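Local coordinates for protein Cif (Cell cycle inhibiting factor) (Escherichia coli, PDB 3EFY) that deamidates a glutamine side chain of host NEDD8, shutting down cullin-RING ubiquitin ligases and thereby inhibiting the host cell cycle, at residues 13-18 with 29-34; 47-50 with 54-57; 59-64 with 117-122; 84-89 with 135-140; 128-133 with 144-149. One frame throughout, in Å; residues are numbered along the deposited sequence.

Interaction 1 (13-18 with 29-34)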
# COMPACT_ATOMS: atom_id res chain seq x y z
N THR A 13 -5.13 9.53 4.19
CA THR A 13 -4.71 8.69 5.31
C THR A 13 -5.68 7.55 5.54
O THR A 13 -5.26 6.39 5.64
CB THR A 13 -4.58 9.54 6.57
OG1 THR A 13 -3.51 10.49 6.35
CG2 THR A 13 -4.24 8.68 7.78
N ALA A 14 -6.94 7.88 5.59
CA ALA A 14 -7.98 6.84 5.79
C ALA A 14 -7.92 5.76 4.73
O ALA A 14 -7.99 4.55 5.03
CB ALA A 14 -9.36 7.45 5.83
N ASN A 15 -7.85 6.17 3.46
CA ASN A 15 -7.82 5.18 2.39
C ASN A 15 -6.60 4.27 2.46
O ASN A 15 -6.68 3.07 2.20
CB ASN A 15 -7.82 5.89 1.04
CG ASN A 15 -9.08 6.65 0.76
OD1 ASN A 15 -10.10 6.51 1.44
ND2 ASN A 15 -9.04 7.44 -0.34
N ALA A 16 -5.44 4.83 2.84
CA ALA A 16 -4.23 4.09 2.95
C ALA A 16 -4.29 3.06 4.09
O ALA A 16 -3.75 1.98 3.98
CB ALA A 16 -3.06 5.03 3.13
N ILE A 17 -4.90 3.44 5.18
CA ILE A 17 -5.12 2.55 6.31
C ILE A 17 -6.04 1.39 5.92
O ILE A 17 -5.74 0.22 6.24
CB ILE A 17 -5.66 3.28 7.53
CG1 ILE A 17 -4.65 4.30 8.06
CG2 ILE A 17 -5.99 2.25 8.64
CD1 ILE A 17 -5.25 5.27 9.02
N MET A 18 -7.10 1.66 5.15
CA MET A 18 -7.94 0.57 4.65
C MET A 18 -7.11 -0.42 3.81
O MET A 18 -7.28 -1.63 3.95
CB MET A 18 -9.12 1.11 3.84
CG MET A 18 -10.08 1.93 4.66
SD MET A 18 -10.92 1.04 5.99
CE MET A 18 -12.20 0.16 5.05
N TYR A 29 -8.15 -2.77 -2.23
CA TYR A 29 -9.12 -1.77 -1.83
C TYR A 29 -9.01 -0.53 -2.73
O TYR A 29 -7.92 -0.08 -3.01
CB TYR A 29 -8.83 -1.35 -0.37
CG TYR A 29 -9.66 -0.21 0.15
CD1 TYR A 29 -10.95 -0.42 0.65
CD2 TYR A 29 -9.20 1.09 0.08
CE1 TYR A 29 -11.71 0.65 1.11
CE2 TYR A 29 -9.98 2.14 0.50
CZ TYR A 29 -11.22 1.92 1.01
OH TYR A 29 -12.00 2.96 1.46
N CYS A 30 -10.16 -0.01 -3.16
CA CYS A 30 -10.21 1.19 -3.94
C CYS A 30 -11.44 2.00 -3.48
O CYS A 30 -12.57 1.72 -3.84
CB CYS A 30 -10.27 0.83 -5.42
SG CYS A 30 -10.28 2.29 -6.47
N PHE A 31 -11.17 3.04 -2.68
CA PHE A 31 -12.20 3.84 -2.05
C PHE A 31 -13.39 4.18 -2.95
O PHE A 31 -14.54 4.00 -2.58
CB PHE A 31 -11.58 5.13 -1.50
CG PHE A 31 -12.59 6.12 -1.03
CD1 PHE A 31 -13.35 5.90 0.12
CD2 PHE A 31 -12.80 7.27 -1.76
CE1 PHE A 31 -14.28 6.79 0.53
CE2 PHE A 31 -13.74 8.20 -1.33
CZ PHE A 31 -14.49 7.96 -0.20
N GLU A 32 -13.10 4.69 -4.15
CA GLU A 32 -14.15 5.14 -5.02
C GLU A 32 -15.11 4.08 -5.48
O GLU A 32 -16.28 4.39 -5.82
CB GLU A 32 -13.56 5.87 -6.23
CG GLU A 32 -12.92 7.19 -5.86
CD GLU A 32 -13.89 8.28 -5.39
OE1 GLU A 32 -15.13 8.16 -5.58
OE2 GLU A 32 -13.39 9.30 -4.84
N ASN A 33 -14.67 2.83 -5.50
CA ASN A 33 -15.49 1.73 -6.01
C ASN A 33 -16.14 0.84 -4.96
O ASN A 33 -16.90 -0.08 -5.29
CB ASN A 33 -14.64 0.89 -6.93
CG ASN A 33 -14.13 1.65 -8.10
OD1 ASN A 33 -14.77 2.57 -8.60
ND2 ASN A 33 -12.95 1.26 -8.58
N GLU A 34 -15.88 1.07 -3.67
CA GLU A 34 -16.42 0.20 -2.66
C GLU A 34 -17.86 0.50 -2.33
O GLU A 34 -18.38 1.64 -2.53
CB GLU A 34 -15.56 0.25 -1.36
CG GLU A 34 -14.06 -0.05 -1.60
CD GLU A 34 -13.72 -1.43 -2.16
OE1 GLU A 34 -14.58 -2.36 -2.20
OE2 GLU A 34 -12.56 -1.61 -2.65
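M18 meets Y29 in an unusually square CH-pi contact: M18 CB stands 3.5 Å from the Y29 ring centroid and only 9° off the ring normal. This happens where helix 10-22, which begins at the active-site C10, faces the loop before helix 39-47. The sulfur is the lesser partner of this Met-aromatic pair, with M18 SD 5.4 Å from the same Y29 centroid and oblique to it. Bends at chi2 and chi3 curl the chain so that M18 CE comes down beside the ring, 4.0 Å from Y29 CE1, a course an unbranched, flexible chain follows easily.

One turn earlier, N15 sets its amide obliquely against F31, the two planes 28° apart and N15 OD1 3.5 Å from F31 CG. Asparagine suits this place because it can pack against a ring and still present a polar end: R58 NE is hydrogen-bonded to N15 OD1. Y29 likewise keeps its hydroxyl paired, with Q162, while its backbone oxygen bonds to S28 of the second subunit. Within residues 29-34 the turn is closed by E34, whose OE2 takes the C30 N-H through its anti lone pair at 2.9 Å.

Interaction 2 (47-50 with 54-57); sequences SCMP and SFVL
M49 and F55 reach for each other from opposite directions across the connection between helix 39-47 and strand 54-61. M49 CG is anti to the backbone N (chi1 -179°) and the next torsion is also extended, which carries the chain straight out to the aromatic ring. The bend comes only at the sulfur, where chi3 of -85° turns the methyl group in over the face. M49 CE ends 3.8 Å from the F55 ring centroid, 20° off the normal and shifted toward the rim.

The rest of the methionine follows the ring's border: M49 CG lies 3.4 Å from F55 CE2, and M49 SD is 3.5 Å from F55 CD2. Seen from the centroid the sulfur is oblique, 4.2 Å away, so this Met-aromatic contact combines a methyl over the face with a polarisable sulfur nearer the rim. F55 has its CG beside the backbone N, a setting that sends the ring out from the strand toward the loop.

P50 crosses the phenylalanine at about a right angle. Its CD touches F55 CZ at 3.9 Å, while its carbonyl oxygen lies at the ring edge, near the plane, and is hydrogen-bonded to R80. Proline suits the spot by offering a rigid hydrocarbon surface on a restrained backbone. L163 of the adjoining strand 159-166 packs on both M49 and F55.

With no hydrogen bond crossing between the segments, their cohesion probably rests on dispersion and the exclusion of water, which tolerate small shifts, while R80 adds a directed bond to P50 O.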
# COMPACT_ATOMS: atom_id res chain seq x y z
N SER A 47 -25.56 -4.12 15.33
CA SER A 47 -26.47 -4.87 16.22
C SER A 47 -26.29 -6.36 16.12
O SER A 47 -26.51 -7.09 17.13
CB SER A 47 -27.92 -4.48 15.96
OG SER A 47 -28.13 -3.12 16.32
N CYS A 48 -25.89 -6.84 14.94
CA CYS A 48 -25.66 -8.27 14.67
C CYS A 48 -24.22 -8.64 14.32
O CYS A 48 -23.95 -9.73 13.78
CB CYS A 48 -26.62 -8.76 13.61
SG CYS A 48 -26.40 -8.03 12.00
N MET A 49 -23.26 -7.78 14.69
CA MET A 49 -21.87 -8.00 14.33
C MET A 49 -21.26 -9.19 15.05
O MET A 49 -21.30 -9.25 16.27
CB MET A 49 -21.03 -6.76 14.65
CG MET A 49 -19.60 -6.91 14.29
SD MET A 49 -18.75 -5.27 14.32
CE MET A 49 -19.16 -4.74 12.67
N PRO A 50 -20.71 -10.14 14.30
CA PRO A 50 -20.07 -11.30 14.95
C PRO A 50 -18.98 -10.89 15.92
O PRO A 50 -18.17 -9.98 15.64
CB PRO A 50 -19.49 -12.07 13.79
CG PRO A 50 -20.42 -11.76 12.68
CD PRO A 50 -20.75 -10.32 12.84
N SER A 54 -13.10 -9.64 13.32
CA SER A 54 -12.64 -8.26 13.43
C SER A 54 -13.03 -7.46 12.18
O SER A 54 -13.07 -8.00 11.07
CB SER A 54 -11.15 -8.23 13.65
OG SER A 54 -10.45 -9.00 12.73
N PHE A 55 -13.29 -6.17 12.36
CA PHE A 55 -13.78 -5.32 11.26
C PHE A 55 -13.11 -3.98 11.30
O PHE A 55 -12.70 -3.49 12.34
CB PHE A 55 -15.28 -5.06 11.40
CG PHE A 55 -16.12 -6.30 11.30
CD1 PHE A 55 -16.65 -6.68 10.08
CD2 PHE A 55 -16.37 -7.07 12.43
CE1 PHE A 55 -17.44 -7.85 9.96
CE2 PHE A 55 -17.15 -8.22 12.35
CZ PHE A 55 -17.68 -8.61 11.10
N VAL A 56 -12.99 -3.40 10.12
CA VAL A 56 -12.54 -2.01 9.99
C VAL A 56 -13.64 -1.19 9.33
O VAL A 56 -14.26 -1.63 8.34
CB VAL A 56 -11.18 -1.97 9.26
CG1 VAL A 56 -11.18 -2.60 7.83
CG2 VAL A 56 -10.67 -0.60 9.26
N LEU A 57 -13.89 -0.01 9.88
CA LEU A 57 -14.91 0.90 9.47
C LEU A 57 -14.29 2.21 9.01
O LEU A 57 -13.62 2.92 9.81
CB LEU A 57 -15.87 1.16 10.61
CG LEU A 57 -17.01 2.12 10.43
CD1 LEU A 57 -18.10 1.52 9.49
CD2 LEU A 57 -17.65 2.44 11.80

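Interaction 3 (59-64 with 117-122)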
# COMPACT_ATOMS: atom_id res chain seq x y z
N VAL A 59 -15.01 5.95 8.02
CA VAL A 59 -16.00 6.95 8.24
C VAL A 59 -15.74 8.22 7.45
O VAL A 59 -14.69 8.83 7.58
CB VAL A 59 -16.05 7.40 9.74
CG1 VAL A 59 -17.23 8.34 9.97
CG2 VAL A 59 -16.11 6.13 10.66
N ASN A 60 -16.73 8.61 6.67
CA ASN A 60 -16.73 9.91 5.94
C ASN A 60 -17.76 10.75 6.69
O ASN A 60 -18.97 10.54 6.58
CB ASN A 60 -17.11 9.65 4.47
CG ASN A 60 -16.34 10.46 3.49
OD1 ASN A 60 -16.98 10.98 2.53
ND2 ASN A 60 -15.00 10.55 3.59
N ASP A 61 -17.26 11.62 7.57
CA ASP A 61 -18.07 12.41 8.46
C ASP A 61 -18.25 13.81 7.88
O ASP A 61 -17.41 14.67 8.05
CB ASP A 61 -17.37 12.41 9.83
CG ASP A 61 -18.14 13.06 10.95
OD1 ASP A 61 -19.02 13.90 10.71
OD2 ASP A 61 -17.79 12.72 12.13
N GLY A 62 -19.41 14.00 7.24
CA GLY A 62 -19.70 15.23 6.49
C GLY A 62 -19.87 16.41 7.43
O GLY A 62 -19.42 17.53 7.13
N ALA A 63 -20.55 16.18 8.56
CA ALA A 63 -20.83 17.27 9.51
C ALA A 63 -19.56 17.78 10.20
O ALA A 63 -19.31 19.01 10.30
CB ALA A 63 -21.85 16.79 10.52
N LEU A 64 -18.71 16.86 10.67
CA LEU A 64 -17.45 17.22 11.25
C LEU A 64 -16.47 17.68 10.18
O LEU A 64 -15.51 18.40 10.50
CB LEU A 64 -16.85 16.05 12.04
CG LEU A 64 -15.73 16.33 13.04
CD1 LEU A 64 -16.19 17.25 14.15
CD2 LEU A 64 -15.13 15.05 13.62
N CYS A 117 -20.28 5.40 18.42
CA CYS A 117 -21.62 5.26 17.90
C CYS A 117 -22.63 6.29 18.44
O CYS A 117 -23.47 6.82 17.71
CB CYS A 117 -22.10 3.81 18.07
SG CYS A 117 -21.18 2.71 16.96
N ASN A 118 -22.53 6.58 19.72
CA ASN A 118 -23.36 7.62 20.30
C ASN A 118 -23.04 8.95 19.63
O ASN A 118 -23.95 9.71 19.30
CB ASN A 118 -23.10 7.74 21.79
CG ASN A 118 -23.92 8.88 22.43
OD1 ASN A 118 -23.37 9.94 22.79
ND2 ASN A 118 -25.23 8.69 22.54
N TYR A 119 -21.75 9.20 19.39
CA TYR A 119 -21.35 10.41 18.65
C TYR A 119 -22.02 10.48 17.26
O TYR A 119 -22.58 11.51 16.87
CB TYR A 119 -19.77 10.56 18.57
CG TYR A 119 -19.36 11.47 17.47
CD1 TYR A 119 -19.49 12.85 17.61
CD2 TYR A 119 -18.99 10.96 16.22
CE1 TYR A 119 -19.22 13.69 16.57
CE2 TYR A 119 -18.69 11.80 15.17
CZ TYR A 119 -18.80 13.17 15.35
OH TYR A 119 -18.57 14.02 14.33
N PHE A 120 -21.98 9.39 16.49
CA PHE A 120 -22.61 9.39 15.17
C PHE A 120 -24.09 9.77 15.29
O PHE A 120 -24.63 10.58 14.52
CB PHE A 120 -22.55 8.00 14.49
CG PHE A 120 -21.17 7.46 14.20
CD1 PHE A 120 -20.11 8.26 13.93
CD2 PHE A 120 -20.98 6.09 14.16
CE1 PHE A 120 -18.88 7.73 13.69
CE2 PHE A 120 -19.79 5.56 13.89
CZ PHE A 120 -18.72 6.35 13.66
N SER A 121 -24.74 9.17 16.28
CA SER A 121 -26.16 9.40 16.49
C SER A 121 -26.44 10.87 16.83
O SER A 121 -27.31 11.49 16.22
CB SER A 121 -26.70 8.48 17.58
OG SER A 121 -28.10 8.68 17.65
N CYS A 122 -25.69 11.43 17.75
CA CYS A 122 -25.84 12.85 18.12
C CYS A 122 -25.57 13.79 16.94
O CYS A 122 -26.38 14.66 16.65
CB CYS A 122 -24.91 13.21 19.27
SG CYS A 122 -25.33 12.44 20.82
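The strand ends at D61, and residues 62-64 then take helical backbone angles; across from them runs helix 113-124. The backbones come closest at D61 and F120, whose CA atoms are 8.6 Å apart. Y119 points at the strand, whereas F120 reaches it only with the end of its ring.

D61 CG is anti to the backbone N (chi1 -174°), which sends the carboxylate to meet the tyrosine, the two planes 47° apart. Y119 donates its hydroxyl hydrogen to D61 OD2 over 2.7 Å, entering on the syn lone pair, and D61 OD2 lies at the edge of the tyrosine ring. Y68 brings a second hydroxyl to OD2. D61 OD1 accepts the L64 N-H at 3.0 Å from above the carboxylate plane, 52° out of it, an Asx motif that fixes the turn. Tyrosine spans the gap with a rigid ring ending in a donor, and aspartate offers two acceptors; three partners satisfy this buried carboxylate and would favour its charged form. L64 CB flanks Y119 OH at 3.5 Å.

V59 CG2 meets F120 CZ at 4.0 Å; branched valine fits an aromatic cluster in which F120 packs edge-to-face with F159 and F161. The whole is a helix-on-sheet core whose turn leads into H66 of the active site.

Interaction 4 (84-89 with 135-140)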
# COMPACT_ATOMS: atom_id res chain seq x y z
N LEU A 84 -9.49 4.18 17.27
CA LEU A 84 -9.72 5.23 16.25
C LEU A 84 -8.38 5.69 15.70
O LEU A 84 -7.48 6.04 16.45
CB LEU A 84 -10.44 6.41 16.88
CG LEU A 84 -11.09 7.40 15.89
CD1 LEU A 84 -12.43 7.95 16.47
CD2 LEU A 84 -10.08 8.41 15.70
N TYR A 85 -8.25 5.71 14.36
CA TYR A 85 -7.06 6.13 13.67
C TYR A 85 -7.43 7.31 12.73
O TYR A 85 -8.44 7.28 12.05
CB TYR A 85 -6.41 5.03 12.80
CG TYR A 85 -6.32 3.68 13.50
CD1 TYR A 85 -5.85 3.57 14.79
CD2 TYR A 85 -6.75 2.52 12.84
CE1 TYR A 85 -5.77 2.30 15.42
CE2 TYR A 85 -6.67 1.29 13.47
CZ TYR A 85 -6.21 1.21 14.76
OH TYR A 85 -6.17 -0.04 15.42
N GLN A 86 -6.58 8.33 12.67
CA GLN A 86 -6.89 9.54 11.90
C GLN A 86 -5.65 10.38 11.68
O GLN A 86 -4.66 10.27 12.43
CB GLN A 86 -7.94 10.39 12.62
CG GLN A 86 -7.51 10.82 14.07
CD GLN A 86 -8.32 11.91 14.69
OE1 GLN A 86 -9.09 12.64 14.02
NE2 GLN A 86 -8.13 12.08 16.00
N SER A 87 -5.73 11.25 10.69
CA SER A 87 -4.89 12.46 10.60
C SER A 87 -5.81 13.63 10.29
O SER A 87 -6.95 13.41 9.93
CB SER A 87 -3.79 12.35 9.54
OG SER A 87 -4.31 12.43 8.23
N ASP A 88 -5.32 14.87 10.36
CA ASP A 88 -6.20 16.01 10.11
C ASP A 88 -5.32 17.20 9.67
O ASP A 88 -4.28 17.46 10.28
CB ASP A 88 -6.93 16.32 11.41
CG ASP A 88 -8.17 17.13 11.25
OD1 ASP A 88 -8.23 18.12 10.44
OD2 ASP A 88 -9.09 16.86 12.03
N LEU A 89 -5.73 17.88 8.60
CA LEU A 89 -4.98 19.08 8.16
C LEU A 89 -5.37 20.34 8.92
O LEU A 89 -4.64 21.36 8.82
CB LEU A 89 -5.14 19.31 6.66
CG LEU A 89 -4.48 18.26 5.76
CD1 LEU A 89 -4.81 18.57 4.28
CD2 LEU A 89 -2.98 18.08 6.03
N THR A 135 -13.16 14.75 23.24
CA THR A 135 -12.79 13.48 23.87
C THR A 135 -12.42 12.41 22.84
O THR A 135 -11.46 11.69 23.01
CB THR A 135 -13.87 12.96 24.79
OG1 THR A 135 -13.97 13.87 25.91
CG2 THR A 135 -13.53 11.59 25.33
N LEU A 136 -13.14 12.40 21.74
CA LEU A 136 -12.90 11.41 20.68
C LEU A 136 -11.74 11.78 19.74
O LEU A 136 -10.94 10.92 19.37
CB LEU A 136 -14.16 11.19 19.86
CG LEU A 136 -15.28 10.43 20.61
CD1 LEU A 136 -16.64 10.55 19.88
CD2 LEU A 136 -14.82 8.95 20.81
N PHE A 137 -11.66 13.07 19.35
CA PHE A 137 -10.84 13.42 18.19
C PHE A 137 -9.62 14.30 18.48
O PHE A 137 -8.69 14.32 17.69
CB PHE A 137 -11.70 14.13 17.13
CG PHE A 137 -12.80 13.27 16.55
CD1 PHE A 137 -12.49 12.32 15.59
CD2 PHE A 137 -14.11 13.43 16.94
CE1 PHE A 137 -13.51 11.48 15.09
CE2 PHE A 137 -15.10 12.63 16.43
CZ PHE A 137 -14.79 11.64 15.50
N ASP A 138 -9.64 15.03 19.61
CA ASP A 138 -8.51 15.91 19.95
C ASP A 138 -7.40 15.18 20.72
O ASP A 138 -7.66 14.44 21.66
CB ASP A 138 -9.00 17.15 20.69
CG ASP A 138 -7.89 18.21 20.79
OD1 ASP A 138 -7.58 18.88 19.78
OD2 ASP A 138 -7.22 18.25 21.84
N ILE A 139 -6.14 15.38 20.33
CA ILE A 139 -5.03 14.66 20.90
C ILE A 139 -4.90 14.88 22.43
O ILE A 139 -4.45 13.99 23.16
CB ILE A 139 -3.71 14.98 20.17
CG1 ILE A 139 -2.66 13.90 20.47
CG2 ILE A 139 -3.27 16.43 20.44
CD1 ILE A 139 -1.38 13.93 19.66
N ASP A 140 -5.31 16.06 22.86
CA ASP A 140 -5.29 16.45 24.28
C ASP A 140 -6.68 16.43 24.93
O ASP A 140 -6.83 16.78 26.12
CB ASP A 140 -4.69 17.87 24.42
CG ASP A 140 -3.25 17.96 24.00
OD1 ASP A 140 -2.48 16.99 24.23
OD2 ASP A 140 -2.88 19.04 23.46
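Q86 makes the polar link between the two segments: its NE2 donates to F137 O across 2.9 Å, at an N-H...O angle of 153°. The donor is tilted 23° from the carbonyl plane, while the acceptor lies close to the plane of the Q86 amide. With chi1 at 58°, CG sits between the backbone N and the carbonyl carbon, and an extended chain beyond it carries the amide across to the end of helix 130-137. The other end of the amide, OE1, is hydrogen-bonded to NE2 of H66. Glutamine suits this position because one flat group both donates and accepts, and the two bonds together fix its rotation.

The apolar contact is L84 CD1 on F137 CE1, 3.9 Å apart; leucine's methyl and the flat ring fill the buried strand-helix interface. A polar-to-aromatic approach adds to it, Q86 OE1 lying at the ring edge 3.8 Å from F137 CD1.

Beyond the helix end, D138 OD2 accepts from D140 N in an Asx turn, while R95 forms salt bridges with both aspartates.

Through its backbone oxygen F137 probably acts as a second-shell partner that orients Q86, the third member of the Cys-His-Gln catalytic triad with C10 and H66, in keeping with a papain-like fold.

Interaction 5 (128-133 with 144-149)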
# COMPACT_ATOMS: atom_id res chain seq x y z
N THR A 128 -24.67 18.89 18.52
CA THR A 128 -23.22 18.98 18.72
C THR A 128 -22.95 18.93 20.22
O THR A 128 -23.68 19.51 21.02
CB THR A 128 -22.61 20.26 18.12
OG1 THR A 128 -23.16 21.40 18.78
CG2 THR A 128 -22.89 20.35 16.62
N ASP A 129 -21.92 18.19 20.59
CA ASP A 129 -21.46 18.15 21.94
C ASP A 129 -19.95 18.34 21.84
O ASP A 129 -19.25 17.41 21.49
CB ASP A 129 -21.87 16.81 22.54
CG ASP A 129 -21.39 16.62 23.95
OD1 ASP A 129 -20.49 17.35 24.41
OD2 ASP A 129 -21.92 15.68 24.61
N LEU A 130 -19.45 19.54 22.10
CA LEU A 130 -18.03 19.80 21.90
C LEU A 130 -17.13 19.00 22.82
O LEU A 130 -16.01 18.62 22.42
CB LEU A 130 -17.71 21.30 22.03
CG LEU A 130 -18.08 22.24 20.89
CD1 LEU A 130 -17.68 23.66 21.30
CD2 LEU A 130 -17.41 21.84 19.55
N GLU A 131 -17.59 18.69 24.04
CA GLU A 131 -16.80 17.87 24.91
C GLU A 131 -16.69 16.46 24.31
O GLU A 131 -15.63 15.88 24.38
CB GLU A 131 -17.37 17.81 26.34
CG GLU A 131 -17.35 19.16 27.07
CD GLU A 131 -15.97 19.62 27.54
OE1 GLU A 131 -14.95 18.92 27.33
OE2 GLU A 131 -15.90 20.73 28.15
N GLN A 132 -17.79 15.99 23.74
CA GLN A 132 -17.86 14.65 23.10
C GLN A 132 -16.84 14.60 21.94
O GLN A 132 -16.04 13.68 21.83
CB GLN A 132 -19.26 14.42 22.63
CG GLN A 132 -19.47 13.15 21.87
CD GLN A 132 -20.92 12.90 21.52
OE1 GLN A 132 -21.61 13.75 20.92
NE2 GLN A 132 -21.39 11.72 21.90
N ILE A 133 -16.84 15.64 21.12
CA ILE A 133 -15.92 15.71 19.95
C ILE A 133 -14.48 15.80 20.39
O ILE A 133 -13.61 15.10 19.88
CB ILE A 133 -16.31 16.90 19.02
CG1 ILE A 133 -17.67 16.71 18.40
CG2 ILE A 133 -15.24 17.14 17.91
CD1 ILE A 133 -18.18 17.96 17.70
N LYS A 144 -11.17 23.73 23.87
CA LYS A 144 -10.79 25.08 23.42
C LYS A 144 -10.09 25.08 22.08
O LYS A 144 -9.98 26.14 21.45
CB LYS A 144 -9.91 25.80 24.44
CG LYS A 144 -10.62 25.98 25.77
CD LYS A 144 -9.78 26.78 26.71
CE LYS A 144 -10.51 26.99 28.04
NZ LYS A 144 -9.54 27.47 29.08
N MET A 145 -9.59 23.92 21.63
CA MET A 145 -8.93 23.86 20.32
C MET A 145 -9.88 23.65 19.16
O MET A 145 -9.45 23.71 18.00
CB MET A 145 -7.84 22.79 20.29
CG MET A 145 -6.69 22.97 21.25
SD MET A 145 -5.79 24.42 20.67
CE MET A 145 -6.33 25.58 21.91
N LEU A 146 -11.16 23.37 19.44
CA LEU A 146 -12.13 23.12 18.40
C LEU A 146 -12.73 24.40 17.91
O LEU A 146 -12.72 25.42 18.62
CB LEU A 146 -13.26 22.25 18.91
CG LEU A 146 -12.80 20.90 19.44
CD1 LEU A 146 -14.07 20.17 19.93
CD2 LEU A 146 -12.04 20.03 18.41
N ARG A 147 -13.25 24.34 16.71
CA ARG A 147 -13.98 25.46 16.11
C ARG A 147 -15.38 25.01 15.70
O ARG A 147 -15.58 24.54 14.57
CB ARG A 147 -13.19 25.99 14.93
CG ARG A 147 -11.89 26.73 15.35
CD ARG A 147 -11.25 27.41 14.19
NE ARG A 147 -10.07 28.16 14.60
CZ ARG A 147 -9.27 28.79 13.75
NH1 ARG A 147 -9.52 28.80 12.46
NH2 ARG A 147 -8.21 29.42 14.22
N LYS A 148 -16.34 25.19 16.59
CA LYS A 148 -17.69 24.75 16.35
C LYS A 148 -18.31 25.37 15.11
O LYS A 148 -19.14 24.74 14.46
CB LYS A 148 -18.59 24.97 17.55
CG LYS A 148 -19.10 26.38 17.72
CD LYS A 148 -20.24 26.39 18.77
CE LYS A 148 -20.61 27.81 19.16
NZ LYS A 148 -19.44 28.46 19.83
N GLU A 149 -17.89 26.62 14.79
CA GLU A 149 -18.27 27.32 13.57
C GLU A 149 -18.10 26.54 12.27
O GLU A 149 -18.77 26.80 11.27
CB GLU A 149 -17.49 28.69 13.46
CG GLU A 149 -15.92 28.69 13.42
CD GLU A 149 -15.24 28.82 14.79
OE1 GLU A 149 -15.85 28.35 15.78
OE2 GLU A 149 -14.11 29.47 14.89
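L130 and L146 both place CG beside the backbone N, opposite the carbonyl carbon (chi1 -76° in L130), and both are extended at chi2; in this setting the two side chains run past each other in opposite directions. The CD1 methyl of L146 does most of the touching. It lies 3.8 Å from L130 CD2 and, equally, 3.8 Å from I133 CG2, occupying the space between residues one turn apart on the helix. It also rests against the backbone, 3.5 Å from L130 O. Leucine fits here because one methyl of L146, CD1, can settle between L130 and I133, and beta-branched I133 offers a methyl close to the main chain.

K148 takes the outer margin. Its CB sits 3.9 Å from L130 CD2, but chi1 of 80° leads the chain away from the helix and leaves the ammonium group apart from the leucines. Lysine is well placed at such a border, combining an aliphatic stem with a charged end.

The helix begins just here. D129 is its N-cap: D129 OD1 accepts the Q132 N-H at 3.1 Å, met from 73° out of the carboxylate plane. I133 N donates to D129 O at 3.0 Å, the first turn's main-chain bond.

No hydrogen bond joins the two segments, so the loop 144-149, with its short 3-10 turns, is held to the helix by apolar contact. Helix 130-137 also leans on helix 113-124 through I133 and Q132, which pack on Y119, whereas the loop, which comes between helix 130-137 and strand 159-166 in the chain, is tied to V93 by a backbone bond from R147.

How the interactions relate
Interactions 1 and 2 close in turn along the chain, whereas interaction 4 crosses both 3 and 5 in sequence. Strand 54-61 serves interactions 2 and 3, whose centres are 17 Å apart, and M18 SD of interaction 1 packs on V56 CG2 of that strand. Interactions 3, 4 and 5 form a tighter group, 12 to 13 Å between centres, around the successive helices 113-124 and 130-137; Y119, L136, F137 and I133 pass packing from one to the next. Interactions 1 and 4 lie on opposite sides of the chain's centre yet meet through T13 and S87. In this C-terminal, catalytic part of Cif, the arrangement is consistent with bringing C10, H66 and Q86 together at one site.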